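Local structure of flagellar motor switch protein FliG (Thermotoga maritima, 5TDY) at residues Gly8-Lys11 with Ala12-Leu16; Val17-Gly20 with Pro21-Ala25; Glu59-Leu62 with Ser63-Ala67; Ile76-Ala79 with Lys80-Glu84. The protein probably forms part of the flagellar motor switch complex, which contacts the motor components that determine the direction of rotation, and is represented here by its N-terminal domain. All blocks are in the same frame, centred on the assembly; numbering follows the deposited sequence.

Contact 1: Gly8-Lys11 with Ala12-Leu16; sequences GRRK and AAVLL
Arg10 and Val14 meet one turn apart in a local, intrahelical contact on helix 8-19, the first helix of this all-helical FliG N-terminal domain. Four i to i+4 backbone hydrogen bonds carry the turn. The tightest runs from Val14 N to Arg10 O at 2.8 Å and arrives nearly in line with the carbonyl, whereas Ala12 N sits above the carbonyl plane of Gly8 O, 3.2 Å away. Val14 leans on the same Arg10 carbonyl from its side chain: CG2, which stands beside its own backbone N, lies 3.2 Å from Arg10 O. That branch also reaches Arg10 CG at 4.1 Å, the two side chains running at a slant to one another. Arg10 has CG anti to its N (chi1 180°) and runs straight on to NE, which takes the guanidinium away from Val14; there NE forms a salt bridge with Glu53, and NH1 and NH2 bond to the carbonyls of Ile46 and Arg48. Three donors so engaged should fix the orientation of the guanidinium plane. The small methyls of Ala12 and Ala13 stay close to the backbone, Ala13 CB 3.6 Å from Arg10 O. Helix 33-44 packs on these alanines through Leu39 and Ile43, helix 51-66 on Val14 and Leu15 through Val57, Leu58 and Phe61, and helix 21-28 on Leu16 through Ala24 and Val27.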
ATOM      1  N   GLY B   8       1.405  11.532   7.474  1.00 26.95           N
ATOM      2  CA  GLY B   8       0.552  11.230   6.332  1.00 20.68           C
ATOM      3  C   GLY B   8       1.062  11.809   5.024  1.00 25.19           C
ATOM      4  O   GLY B   8       0.771  11.280   3.945  1.00 20.54           O
ATOM      5  N   ARG B   9       1.821  12.901   5.094  1.00 25.34           N
ATOM      6  CA  ARG B   9       2.403  13.466   3.884  1.00 25.38           C
ATOM      7  C   ARG B   9       3.481  12.547   3.325  1.00 20.97           C
ATOM      8  O   ARG B   9       3.539  12.308   2.113  1.00 15.51           O
ATOM      9  CB  ARG B   9       2.968  14.857   4.180  1.00 23.88           C
ATOM     10  CG  ARG B   9       1.911  15.925   4.491  1.00 26.38           C
ATOM     11  CD  ARG B   9       2.560  17.197   5.031  1.00 35.82           C
ATOM     12  NE  ARG B   9       3.038  17.015   6.405  1.00 45.15           N
ATOM     13  CZ  ARG B   9       3.736  17.919   7.090  1.00 49.92           C
ATOM     14  NH1 ARG B   9       4.055  19.083   6.533  1.00 54.23           N
ATOM     15  NH2 ARG B   9       4.121  17.658   8.332  1.00 45.61           N
ATOM     16  N   ARG B  10       4.328  12.003   4.202  1.00 19.94           N
ATOM     17  CA  ARG B  10       5.357  11.072   3.760  1.00 21.18           C
ATOM     18  C   ARG B  10       4.754   9.771   3.231  1.00 20.90           C
ATOM     19  O   ARG B  10       5.288   9.172   2.286  1.00 13.88           O
ATOM     20  CB  ARG B  10       6.323  10.791   4.904  1.00 17.09           C
ATOM     21  CG  ARG B  10       7.422   9.834   4.535  1.00 17.39           C
ATOM     22  CD  ARG B  10       8.531   9.825   5.560  1.00 21.04           C
ATOM     23  NE  ARG B  10       9.575   8.872   5.177  1.00 25.34           N
ATOM     24  CZ  ARG B  10      10.572   9.157   4.346  1.00 24.49           C
ATOM     25  NH1 ARG B  10      10.668  10.370   3.819  1.00 18.37           N
ATOM     26  NH2 ARG B  10      11.476   8.235   4.051  1.00 19.85           N
ATOM     27  N   LYS B  11       3.669   9.295   3.852  1.00 19.09           N
ATOM     28  CA  LYS B  11       3.003   8.100   3.335  1.00 18.61           C
ATOM     29  C   LYS B  11       2.591   8.293   1.881  1.00 12.82           C
ATOM     30  O   LYS B  11       2.855   7.436   1.034  1.00 11.78           O
ATOM     31  CB  LYS B  11       1.787   7.747   4.189  1.00 18.53           C
ATOM     32  CG  LYS B  11       2.143   7.213   5.569  1.00 23.95           C
ATOM     33  CD  LYS B  11       0.985   6.463   6.173  1.00 22.32           C
ATOM     34  CE  LYS B  11       0.311   7.265   7.247  1.00 25.85           C
ATOM     35  NZ  LYS B  11      -0.381   6.341   8.182  1.00 31.73           N
ATOM     36  N   ALA B  12       1.954   9.420   1.567  1.00 14.03           N
ATOM     37  CA  ALA B  12       1.561   9.662   0.180  1.00 14.64           C
ATOM     38  C   ALA B  12       2.779   9.718  -0.737  1.00 15.27           C
ATOM     39  O   ALA B  12       2.731   9.239  -1.871  1.00 12.43           O
ATOM     40  CB  ALA B  12       0.747  10.956   0.072  1.00 14.72           C
ATOM     41  N   ALA B  13       3.881  10.308  -0.267  1.00 12.58           N
ATOM     42  CA  ALA B  13       5.070  10.397  -1.102  1.00 13.56           C
ATOM     43  C   ALA B  13       5.681   9.020  -1.336  1.00 13.67           C
ATOM     44  O   ALA B  13       6.123   8.714  -2.450  1.00 10.76           O
ATOM     45  CB  ALA B  13       6.091  11.348  -0.471  1.00 12.86           C
ATOM     46  N   VAL B  14       5.715   8.178  -0.297  1.00 11.97           N
ATOM     47  CA  VAL B  14       6.254   6.832  -0.448  1.00 11.63           C
ATOM     48  C   VAL B  14       5.421   6.038  -1.449  1.00 13.89           C
ATOM     49  O   VAL B  14       5.965   5.310  -2.295  1.00 11.41           O
ATOM     50  CB  VAL B  14       6.343   6.129   0.924  1.00 14.40           C
ATOM     51  CG1 VAL B  14       6.638   4.624   0.759  1.00 13.91           C
ATOM     52  CG2 VAL B  14       7.421   6.798   1.806  1.00 15.39           C
ATOM     53  N   LEU B  15       4.093   6.193  -1.404  1.00 10.96           N
ATOM     54  CA  LEU B  15       3.249   5.440  -2.324  1.00 15.14           C
ATOM     55  C   LEU B  15       3.518   5.851  -3.762  1.00 14.96           C
ATOM     56  O   LEU B  15       3.656   4.993  -4.648  1.00 10.99           O
ATOM     57  CB  LEU B  15       1.766   5.631  -1.976  1.00 17.90           C
ATOM     58  CG  LEU B  15       0.725   4.804  -2.745  1.00 17.38           C
ATOM     59  CD1 LEU B  15       0.846   3.340  -2.367  1.00 15.74           C
ATOM     60  CD2 LEU B  15      -0.673   5.303  -2.446  1.00 17.72           C
ATOM     61  N   LEU B  16       3.613   7.161  -4.019  1.00 10.82           N
ATOM     62  CA  LEU B  16       3.824   7.603  -5.394  1.00 11.51           C
ATOM     63  C   LEU B  16       5.214   7.226  -5.894  1.00 10.07           C
ATOM     64  O   LEU B  16       5.386   6.927  -7.078  1.00 13.70           O
ATOM     65  CB  LEU B  16       3.584   9.110  -5.512  1.00 12.60           C
ATOM     66  CG  LEU B  16       2.118   9.514  -5.268  1.00 11.19           C
ATOM     67  CD1 LEU B  16       2.011  11.013  -5.132  1.00 14.51           C
ATOM     68  CD2 LEU B  16       1.206   8.998  -6.404  1.00 10.60           C
TER

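Contact 2: Val17-Gly20 with Pro21-Ala25; sequences VALG and PEKAA
Gly20 joins two helices in a sharp turn, leaving helix 8-19 with positive phi (82°) and serving as the N-cap position of helix 21-28. A side chain at these backbone angles would collide with the carbonyl O of Leu19, which explains why glycine suits the position. Its carbonyl starts the next helix: Ala24 N donates to Gly20 O at 2.9 Å, with the N-H pointing nearly straight at the oxygen (160°). Pro21, with no N-H to offer, occupies the first turn, where helical i to i+4 bonding asks for none. Across the bend Leu19 and Lys23 meet at about a right angle, Leu19 CD2 lying 4.1 Å from Lys23 CB. Leu19 CB approaches the methyl of Ala24 more loosely, CB to CB 4.5 Å. The Lys23 chain starts beside its own backbone N and runs extended until it bends at the end (chi4 65°), which turns NZ back toward the Leu19 carbonyl. A water sits between them: it donates to Leu19 O at 2.7 Å and accepts from Lys23 N at 2.9 Å, with a weak further bond from Lys23 NZ. A neighbouring chain of another protein packs on Leu19 and Lys23. The junction thus satisfies its polar backbone atoms partly through solvent, since the water links the Leu19 carbonyl to the Lys23 N-H.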
ATOM      1  N   VAL B  17       6.230   7.259  -5.029  1.00 11.30           N
ATOM      2  CA  VAL B  17       7.547   6.790  -5.456  1.00 10.01           C
ATOM      3  C   VAL B  17       7.481   5.312  -5.815  1.00 12.21           C
ATOM      4  O   VAL B  17       8.011   4.884  -6.845  1.00 12.20           O
ATOM      5  CB  VAL B  17       8.604   7.083  -4.377  1.00 12.05           C
ATOM      6  CG1 VAL B  17       9.870   6.246  -4.602  1.00 16.18           C
ATOM      7  CG2 VAL B  17       8.974   8.584  -4.383  1.00 10.18           C
ATOM      8  N   ALA B  18       6.776   4.522  -5.002  1.00 11.17           N
ATOM      9  CA  ALA B  18       6.645   3.085  -5.249  1.00 15.24           C
ATOM     10  C   ALA B  18       5.918   2.787  -6.548  1.00 15.54           C
ATOM     11  O   ALA B  18       6.143   1.736  -7.162  1.00 13.62           O
ATOM     12  CB  ALA B  18       5.905   2.419  -4.082  1.00 16.08           C
ATOM     13  N   LEU B  19       5.015   3.674  -6.967  1.00 14.60           N
ATOM     14  CA  LEU B  19       4.317   3.460  -8.223  1.00 13.52           C
ATOM     15  C   LEU B  19       5.233   3.672  -9.427  1.00 14.78           C
ATOM     16  O   LEU B  19       4.976   3.107 -10.493  1.00 13.49           O
ATOM     17  CB  LEU B  19       3.097   4.384  -8.294  1.00 12.90           C
ATOM     18  CG  LEU B  19       1.817   3.857  -7.626  1.00 18.72           C
ATOM     19  CD1 LEU B  19       0.836   4.990  -7.347  1.00 13.94           C
ATOM     20  CD2 LEU B  19       1.159   2.791  -8.470  1.00 13.70           C
ATOM     21  N   GLY B  20       6.314   4.433  -9.275  1.00 15.70           N
ATOM     22  CA  GLY B  20       7.138   4.778 -10.412  1.00 16.44           C
ATOM     23  C   GLY B  20       6.537   5.947 -11.165  1.00 17.44           C
ATOM     24  O   GLY B  20       5.350   6.256 -11.022  1.00 18.22           O
ATOM     25  N   PRO B  21       7.352   6.622 -11.981  1.00 16.14           N
ATOM     26  CA  PRO B  21       6.918   7.915 -12.545  1.00 14.49           C
ATOM     27  C   PRO B  21       5.728   7.846 -13.494  1.00 12.93           C
ATOM     28  O   PRO B  21       4.889   8.756 -13.469  1.00 11.42           O
ATOM     29  CB  PRO B  21       8.183   8.411 -13.266  1.00 15.05           C
ATOM     30  CG  PRO B  21       9.303   7.795 -12.489  1.00 17.69           C
ATOM     31  CD  PRO B  21       8.810   6.425 -12.089  1.00 13.87           C
ATOM     32  N   GLU B  22       5.639   6.838 -14.371  1.00 12.94           N
ATOM     33  CA  GLU B  22       4.534   6.832 -15.329  1.00 11.77           C
ATOM     34  C   GLU B  22       3.193   6.611 -14.643  1.00 14.98           C
ATOM     35  O   GLU B  22       2.188   7.220 -15.031  1.00 13.09           O
ATOM     36  CB  GLU B  22       4.766   5.774 -16.413  1.00 12.85           C
ATOM     37  CG  GLU B  22       5.789   6.247 -17.441  1.00 12.84           C
ATOM     38  CD  GLU B  22       6.157   5.172 -18.436  1.00 24.38           C
ATOM     39  OE1 GLU B  22       5.619   4.041 -18.328  1.00 23.44           O
ATOM     40  OE2 GLU B  22       6.983   5.467 -19.331  1.00 31.05           O
ATOM     41  N   LYS B  23       3.143   5.736 -13.633  1.00 13.15           N
ATOM     42  CA  LYS B  23       1.870   5.506 -12.958  1.00 11.19           C
ATOM     43  C   LYS B  23       1.564   6.603 -11.952  1.00 12.54           C
ATOM     44  O   LYS B  23       0.394   6.974 -11.779  1.00 11.57           O
ATOM     45  CB  LYS B  23       1.870   4.134 -12.276  1.00 13.68           C
ATOM     46  CG  LYS B  23       1.875   2.947 -13.257  1.00 15.42           C
ATOM     47  CD  LYS B  23       1.788   1.628 -12.527  1.00 21.65           C
ATOM     48  CE  LYS B  23       2.355   0.496 -13.369  1.00 29.40           C
ATOM     49  NZ  LYS B  23       3.819   0.702 -13.589  1.00 32.05           N
ATOM     50  N   ALA B  24       2.596   7.133 -11.282  1.00 11.14           N
ATOM     51  CA  ALA B  24       2.378   8.244 -10.366  1.00 12.56           C
ATOM     52  C   ALA B  24       1.799   9.449 -11.097  1.00 11.63           C
ATOM     53  O   ALA B  24       0.865  10.084 -10.602  1.00 12.27           O
ATOM     54  CB  ALA B  24       3.681   8.607  -9.645  1.00  9.97           C
ATOM     55  N   ALA B  25       2.325   9.763 -12.290  1.00 12.57           N
ATOM     56  CA  ALA B  25       1.830  10.911 -13.046  1.00 10.74           C
ATOM     57  C   ALA B  25       0.364  10.740 -13.411  1.00 10.65           C
ATOM     58  O   ALA B  25      -0.403  11.706 -13.375  1.00 12.45           O
ATOM     59  CB  ALA B  25       2.667  11.126 -14.309  1.00 11.90           C
TER
HETATM   60  O   HOH W   1       5.118   3.702 -13.150  1.00 16.54           O

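Contact 3: Glu59-Leu62 with Ser63-Ala67; sequences EEFL and SLAKA
Ala65 N donates to Phe61 O at 2.9 Å, and beside it Leu64 N donates to Glu60 O at 3.0 Å, nearly in line with the C=O. The charged ends of the side chains look elsewhere. Glu60 OE1 forms a salt bridge with Lys11 and its OE2 a hydrogen bond with an aromatic side chain of another protein's chain, while Lys66 NZ pairs with an acidic side chain of that chain. Both oxygens of the Glu60 carboxylate are thereby engaged, which should limit its rotation. Of the remaining backbone bonds, the straightest N-H is that of Ser63 toward Glu59 O (175°), and Lys66 N reaches Leu62 O with a more bent one (148°). All this belongs to the C-terminal part of helix 51-66 in the FliG N-terminal domain, where the partner protein also packs on Phe61, Leu62, Leu64 and Ala65. Within the helix, Glu60 and Leu64 lie side by side and point the same way; Leu64 CD1 touches the Glu60 carboxylate at OE2, 3.9 Å away, and the aliphatic CG at 4.0 Å. Phe61 has CG anti to its backbone N (chi1 166°), swinging the ring so that Ala65 CB stands over one face, displaced toward the rim, with CZ 4.1 Å from the methyl. The Lys66 chain takes the other course, lying back along the Leu62 carbonyl: its CG is 3.5 Å from Leu62 O, and CE approaches Leu62 CB at 4.1 Å before NZ departs for its acidic partner.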
ATOM      1  N   GLU B  59       1.009  -1.835   2.935  1.00 14.01           N
ATOM      2  CA  GLU B  59       0.005  -2.607   3.678  1.00 20.06           C
ATOM      3  C   GLU B  59      -1.200  -1.758   4.059  1.00 16.57           C
ATOM      4  O   GLU B  59      -2.350  -2.193   3.899  1.00 16.25           O
ATOM      5  CB  GLU B  59       0.632  -3.222   4.928  1.00 15.51           C
ATOM      6  CG  GLU B  59       1.376  -4.494   4.599  1.00 25.67           C
ATOM      7  CD  GLU B  59       2.453  -4.804   5.587  1.00 31.05           C
ATOM      8  OE1 GLU B  59       3.225  -5.749   5.326  1.00 34.84           O
ATOM      9  OE2 GLU B  59       2.525  -4.109   6.622  1.00 32.83           O
ATOM     10  N   GLU B  60      -0.957  -0.553   4.583  1.00 14.14           N
ATOM     11  CA  GLU B  60      -2.057   0.341   4.922  1.00 16.09           C
ATOM     12  C   GLU B  60      -2.825   0.761   3.673  1.00 12.96           C
ATOM     13  O   GLU B  60      -4.063   0.787   3.679  1.00 13.23           O
ATOM     14  CB  GLU B  60      -1.532   1.572   5.677  1.00 18.15           C
ATOM     15  CG  GLU B  60      -2.675   2.462   6.187  1.00 19.06           C
ATOM     16  CD  GLU B  60      -2.223   3.752   6.878  1.00 26.51           C
ATOM     17  OE1 GLU B  60      -1.052   3.882   7.284  1.00 23.66           O
ATOM     18  OE2 GLU B  60      -3.070   4.655   7.030  1.00 31.38           O
ATOM     19  N   PHE B  61      -2.115   1.077   2.589  1.00 16.76           N
ATOM     20  CA  PHE B  61      -2.792   1.458   1.353  1.00 13.22           C
ATOM     21  C   PHE B  61      -3.776   0.387   0.896  1.00 17.58           C
ATOM     22  O   PHE B  61      -4.903   0.701   0.495  1.00 15.63           O
ATOM     23  CB  PHE B  61      -1.799   1.708   0.221  1.00 14.52           C
ATOM     24  CG  PHE B  61      -2.481   1.770  -1.115  1.00 12.95           C
ATOM     25  CD1 PHE B  61      -3.189   2.908  -1.484  1.00 15.94           C
ATOM     26  CD2 PHE B  61      -2.505   0.669  -1.952  1.00 15.32           C
ATOM     27  CE1 PHE B  61      -3.877   2.957  -2.711  1.00 16.70           C
ATOM     28  CE2 PHE B  61      -3.185   0.710  -3.170  1.00 17.19           C
ATOM     29  CZ  PHE B  61      -3.861   1.851  -3.549  1.00 16.72           C
ATOM     30  N   LEU B  62      -3.344  -0.887   0.897  1.00 12.37           N
ATOM     31  CA  LEU B  62      -4.191  -1.963   0.389  1.00 16.60           C
ATOM     32  C   LEU B  62      -5.446  -2.139   1.238  1.00 17.61           C
ATOM     33  O   LEU B  62      -6.553  -2.299   0.699  1.00 15.83           O
ATOM     34  CB  LEU B  62      -3.395  -3.270   0.324  1.00 17.26           C
ATOM     35  CG  LEU B  62      -2.375  -3.333  -0.828  1.00 23.19           C
ATOM     36  CD1 LEU B  62      -1.512  -4.579  -0.738  1.00 25.54           C
ATOM     37  CD2 LEU B  62      -3.057  -3.267  -2.195  1.00 21.05           C
ATOM     38  N   SER B  63      -5.284  -2.137   2.571  1.00 14.12           N
ATOM     39  CA  SER B  63      -6.423  -2.170   3.493  1.00 16.11           C
ATOM     40  C   SER B  63      -7.407  -1.036   3.199  1.00 14.63           C
ATOM     41  O   SER B  63      -8.615  -1.263   3.086  1.00 14.55           O
ATOM     42  CB  SER B  63      -5.898  -2.110   4.941  1.00 17.98           C
ATOM     43  OG  SER B  63      -6.914  -1.814   5.904  1.00 24.07           O
ATOM     44  N   LEU B  64      -6.905   0.192   3.027  1.00 14.28           N
ATOM     45  CA  LEU B  64      -7.797   1.317   2.734  1.00 15.20           C
ATOM     46  C   LEU B  64      -8.503   1.148   1.390  1.00 16.48           C
ATOM     47  O   LEU B  64      -9.706   1.413   1.278  1.00 16.10           O
ATOM     48  CB  LEU B  64      -7.025   2.642   2.760  1.00 17.43           C
ATOM     49  CG  LEU B  64      -6.468   3.100   4.112  1.00 19.96           C
ATOM     50  CD1 LEU B  64      -5.518   4.325   3.998  1.00 14.06           C
ATOM     51  CD2 LEU B  64      -7.623   3.398   5.059  1.00 15.62           C
ATOM     52  N   ALA B  65      -7.779   0.693   0.362  1.00 18.03           N
ATOM     53  CA  ALA B  65      -8.381   0.557  -0.965  1.00 16.21           C
ATOM     54  C   ALA B  65      -9.463  -0.510  -0.993  1.00 20.26           C
ATOM     55  O   ALA B  65     -10.426  -0.393  -1.757  1.00 24.18           O
ATOM     56  CB  ALA B  65      -7.305   0.240  -2.001  1.00 23.27           C
ATOM     57  N   LYS B  66      -9.333  -1.556  -0.176  1.00 19.08           N
ATOM     58  CA  LYS B  66     -10.347  -2.602  -0.150  1.00 20.43           C
ATOM     59  C   LYS B  66     -11.530  -2.263   0.745  1.00 19.99           C
ATOM     60  O   LYS B  66     -12.531  -2.993   0.716  1.00 24.25           O
ATOM     61  CB  LYS B  66      -9.717  -3.929   0.293  1.00 19.42           C
ATOM     62  CG  LYS B  66      -8.788  -4.506  -0.766  1.00 26.85           C
ATOM     63  CD  LYS B  66      -7.878  -5.594  -0.228  1.00 33.30           C
ATOM     64  CE  LYS B  66      -6.550  -5.607  -0.984  1.00 35.56           C
ATOM     65  NZ  LYS B  66      -5.687  -6.762  -0.605  1.00 39.79           N
ATOM     66  N   ALA B  67     -11.458  -1.168   1.511  1.00 16.45           N
ATOM     67  CA  ALA B  67     -12.535  -0.847   2.446  1.00 15.31           C
ATOM     68  C   ALA B  67     -13.872  -0.732   1.729  1.00 16.38           C
ATOM     69  O   ALA B  67     -14.887  -1.227   2.224  1.00 12.24           O
ATOM     70  CB  ALA B  67     -12.221   0.445   3.214  1.00 13.33           C
TER

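Contact 4: Ile76-Ala79 with Lys80-Glu84; sequences IEYA and KKVLE
Tyr78 and Val82 touch one turn apart on helix 75-87, a solvent-facing stretch of alpha helix in the FliG N-terminal domain held by regular i to i+4 backbone bonds. With CG anti to its N (chi1 -167°), Tyr78 sends its ring outward and slightly toward the next turn, and Val82 CG2 comes obliquely to the CE2 corner at 3.5 Å. Glu77 also starts out anti but folds at chi2 (73°), laying its carboxylate between two lysine chains. OE1 meets Lys80 CD at 3.7 Å, the pair side by side; OE2 meets Lys81 CD at 3.5 Å, the chains slanting across each other. Both contacts are with methylenes, the ammonium groups standing farther off. A water accepts from Lys81 NZ and donates weakly to Glu77 OE2, bridging the opposite charges. With Lys81 cut back to an alanine, the methylenes beside OE2 and the ammonium on the water are gone, and the Glu77 carboxylate would probably lose that support and turn more freely. Lys80, bent at chi3 and chi4, reaches along the helix instead. Its NZ forms a salt bridge with Glu84, meeting OE1 on the syn side at 3.0 Å, 28° out of the carboxylate plane.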
ATOM      1  N   ILE B  76     -10.899 -18.356   3.899  1.00 11.16           N
ATOM      2  CA  ILE B  76      -9.874 -19.354   4.200  1.00 15.57           C
ATOM      3  C   ILE B  76      -8.491 -18.831   3.825  1.00 20.17           C
ATOM      4  O   ILE B  76      -7.555 -18.852   4.640  1.00 13.15           O
ATOM      5  CB  ILE B  76     -10.167 -20.685   3.491  1.00 14.98           C
ATOM      6  CG1 ILE B  76     -11.516 -21.248   3.913  1.00 12.29           C
ATOM      7  CG2 ILE B  76      -9.051 -21.689   3.805  1.00 17.94           C
ATOM      8  CD1 ILE B  76     -11.901 -22.499   3.153  1.00 15.48           C
ATOM      9  N   GLU B  77      -8.336 -18.373   2.577  1.00 15.97           N
ATOM     10  CA  GLU B  77      -7.066 -17.780   2.163  1.00 16.61           C
ATOM     11  C   GLU B  77      -6.694 -16.607   3.059  1.00 16.17           C
ATOM     12  O   GLU B  77      -5.515 -16.412   3.386  1.00 10.67           O
ATOM     13  CB  GLU B  77      -7.148 -17.335   0.699  1.00 15.92           C
ATOM     14  CG  GLU B  77      -5.980 -16.476   0.197  1.00 23.16           C
ATOM     15  CD  GLU B  77      -4.677 -17.263  -0.012  1.00 31.56           C
ATOM     16  OE1 GLU B  77      -4.688 -18.502   0.137  1.00 29.77           O
ATOM     17  OE2 GLU B  77      -3.636 -16.644  -0.336  1.00 28.77           O
ATOM     18  N   TYR B  78      -7.689 -15.814   3.476  1.00 13.61           N
ATOM     19  CA  TYR B  78      -7.396 -14.709   4.374  1.00 12.07           C
ATOM     20  C   TYR B  78      -6.852 -15.227   5.697  1.00 12.05           C
ATOM     21  O   TYR B  78      -5.807 -14.765   6.176  1.00 13.60           O
ATOM     22  CB  TYR B  78      -8.637 -13.836   4.608  1.00 11.41           C
ATOM     23  CG  TYR B  78      -8.273 -12.521   5.277  1.00 14.56           C
ATOM     24  CD1 TYR B  78      -7.944 -11.410   4.520  1.00 16.12           C
ATOM     25  CD2 TYR B  78      -8.223 -12.403   6.669  1.00 15.32           C
ATOM     26  CE1 TYR B  78      -7.591 -10.205   5.121  1.00 17.03           C
ATOM     27  CE2 TYR B  78      -7.881 -11.204   7.283  1.00 12.19           C
ATOM     28  CZ  TYR B  78      -7.562 -10.107   6.496  1.00 17.74           C
ATOM     29  OH  TYR B  78      -7.213  -8.904   7.077  1.00 16.34           O
ATOM     30  N   ALA B  79      -7.531 -16.208   6.291  1.00 12.06           N
ATOM     31  CA  ALA B  79      -7.064 -16.753   7.564  1.00  9.16           C
ATOM     32  C   ALA B  79      -5.687 -17.387   7.426  1.00 12.97           C
ATOM     33  O   ALA B  79      -4.875 -17.313   8.353  1.00 15.73           O
ATOM     34  CB  ALA B  79      -8.067 -17.778   8.095  1.00 11.47           C
ATOM     35  N   LYS B  80      -5.404 -18.009   6.280  1.00 13.88           N
ATOM     36  CA  LYS B  80      -4.090 -18.616   6.084  1.00 13.84           C
ATOM     37  C   LYS B  80      -2.992 -17.565   6.164  1.00 15.45           C
ATOM     38  O   LYS B  80      -1.974 -17.763   6.838  1.00 15.20           O
ATOM     39  CB  LYS B  80      -4.043 -19.353   4.743  1.00 17.54           C
ATOM     40  CG  LYS B  80      -2.630 -19.823   4.326  1.00 25.08           C
ATOM     41  CD  LYS B  80      -2.496 -19.843   2.803  1.00 23.76           C
ATOM     42  CE  LYS B  80      -1.389 -18.922   2.308  1.00 24.50           C
ATOM     43  NZ  LYS B  80      -0.047 -19.568   2.327  1.00 36.31           N
ATOM     44  N   LYS B  81      -3.191 -16.425   5.497  1.00 13.78           N
ATOM     45  CA  LYS B  81      -2.162 -15.389   5.488  1.00 14.47           C
ATOM     46  C   LYS B  81      -1.973 -14.782   6.870  1.00 15.17           C
ATOM     47  O   LYS B  81      -0.837 -14.540   7.294  1.00 17.78           O
ATOM     48  CB  LYS B  81      -2.514 -14.309   4.467  1.00 16.23           C
ATOM     49  CG  LYS B  81      -2.286 -14.755   3.038  1.00 19.92           C
ATOM     50  CD  LYS B  81      -3.338 -14.201   2.109  1.00 30.71           C
ATOM     51  CE  LYS B  81      -3.132 -12.738   1.793  1.00 38.24           C
ATOM     52  NZ  LYS B  81      -4.330 -12.198   1.065  1.00 41.56           N
ATOM     53  N   VAL B  82      -3.071 -14.529   7.584  1.00 14.59           N
ATOM     54  CA  VAL B  82      -2.985 -14.018   8.948  1.00 14.01           C
ATOM     55  C   VAL B  82      -2.200 -14.977   9.836  1.00 15.26           C
ATOM     56  O   VAL B  82      -1.265 -14.573  10.539  1.00 16.97           O
ATOM     57  CB  VAL B  82      -4.396 -13.764   9.508  1.00 14.96           C
ATOM     58  CG1 VAL B  82      -4.309 -13.382  10.974  1.00 14.43           C
ATOM     59  CG2 VAL B  82      -5.087 -12.653   8.712  1.00 12.96           C
ATOM     60  N   LEU B  83      -2.566 -16.266   9.815  1.00 14.00           N
ATOM     61  CA  LEU B  83      -1.912 -17.235  10.694  1.00 15.47           C
ATOM     62  C   LEU B  83      -0.423 -17.351  10.403  1.00 14.41           C
ATOM     63  O   LEU B  83       0.392 -17.399  11.330  1.00 14.90           O
ATOM     64  CB  LEU B  83      -2.569 -18.609  10.558  1.00 14.31           C
ATOM     65  CG  LEU B  83      -3.953 -18.735  11.168  1.00 11.75           C
ATOM     66  CD1 LEU B  83      -4.541 -20.088  10.786  1.00 10.31           C
ATOM     67  CD2 LEU B  83      -3.880 -18.519  12.669  1.00 13.68           C
ATOM     68  N   GLU B  84      -0.046 -17.427   9.127  1.00 15.52           N
ATOM     69  CA  GLU B  84       1.368 -17.615   8.806  1.00 22.06           C
ATOM     70  C   GLU B  84       2.185 -16.353   9.081  1.00 19.06           C
ATOM     71  O   GLU B  84       3.344 -16.450   9.500  1.00 19.31           O
ATOM     72  CB  GLU B  84       1.539 -18.097   7.354  1.00 18.58           C
ATOM     73  CG  GLU B  84       1.445 -17.037   6.271  1.00 28.62           C
ATOM     74  CD  GLU B  84       1.359 -17.639   4.864  1.00 31.81           C
ATOM     75  OE1 GLU B  84       1.634 -18.847   4.717  1.00 33.05           O
ATOM     76  OE2 GLU B  84       1.023 -16.906   3.911  1.00 28.70           O
TER
HETATM   77  O   HOH W   2      -5.167 -13.910  -1.584  1.00 38.11           O

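Overall arrangement
Contacts 1 and 2 share helix 8-19, contact 2 crossing from its end into helix 21-28, and touch where Leu16 O meets Ala24 CB. Contact 3, on helix 51-66, packs against contact 1 through Leu15 and Phe61 and is tied to it by the Lys11-Glu60 salt bridge. Contact 4 stands apart, its centre about 17 Å from that of contact 3 and on the opposite side of the chain's centre from contacts 1 and 2. Contacts 1 to 3 are partly buried, mixing apolar packing with charges paired elsewhere or, in contact 2, a bend bridged by one water; another protein's chain covers part of each. Contact 4 is a surface contact, its charges and water bridge along one helix.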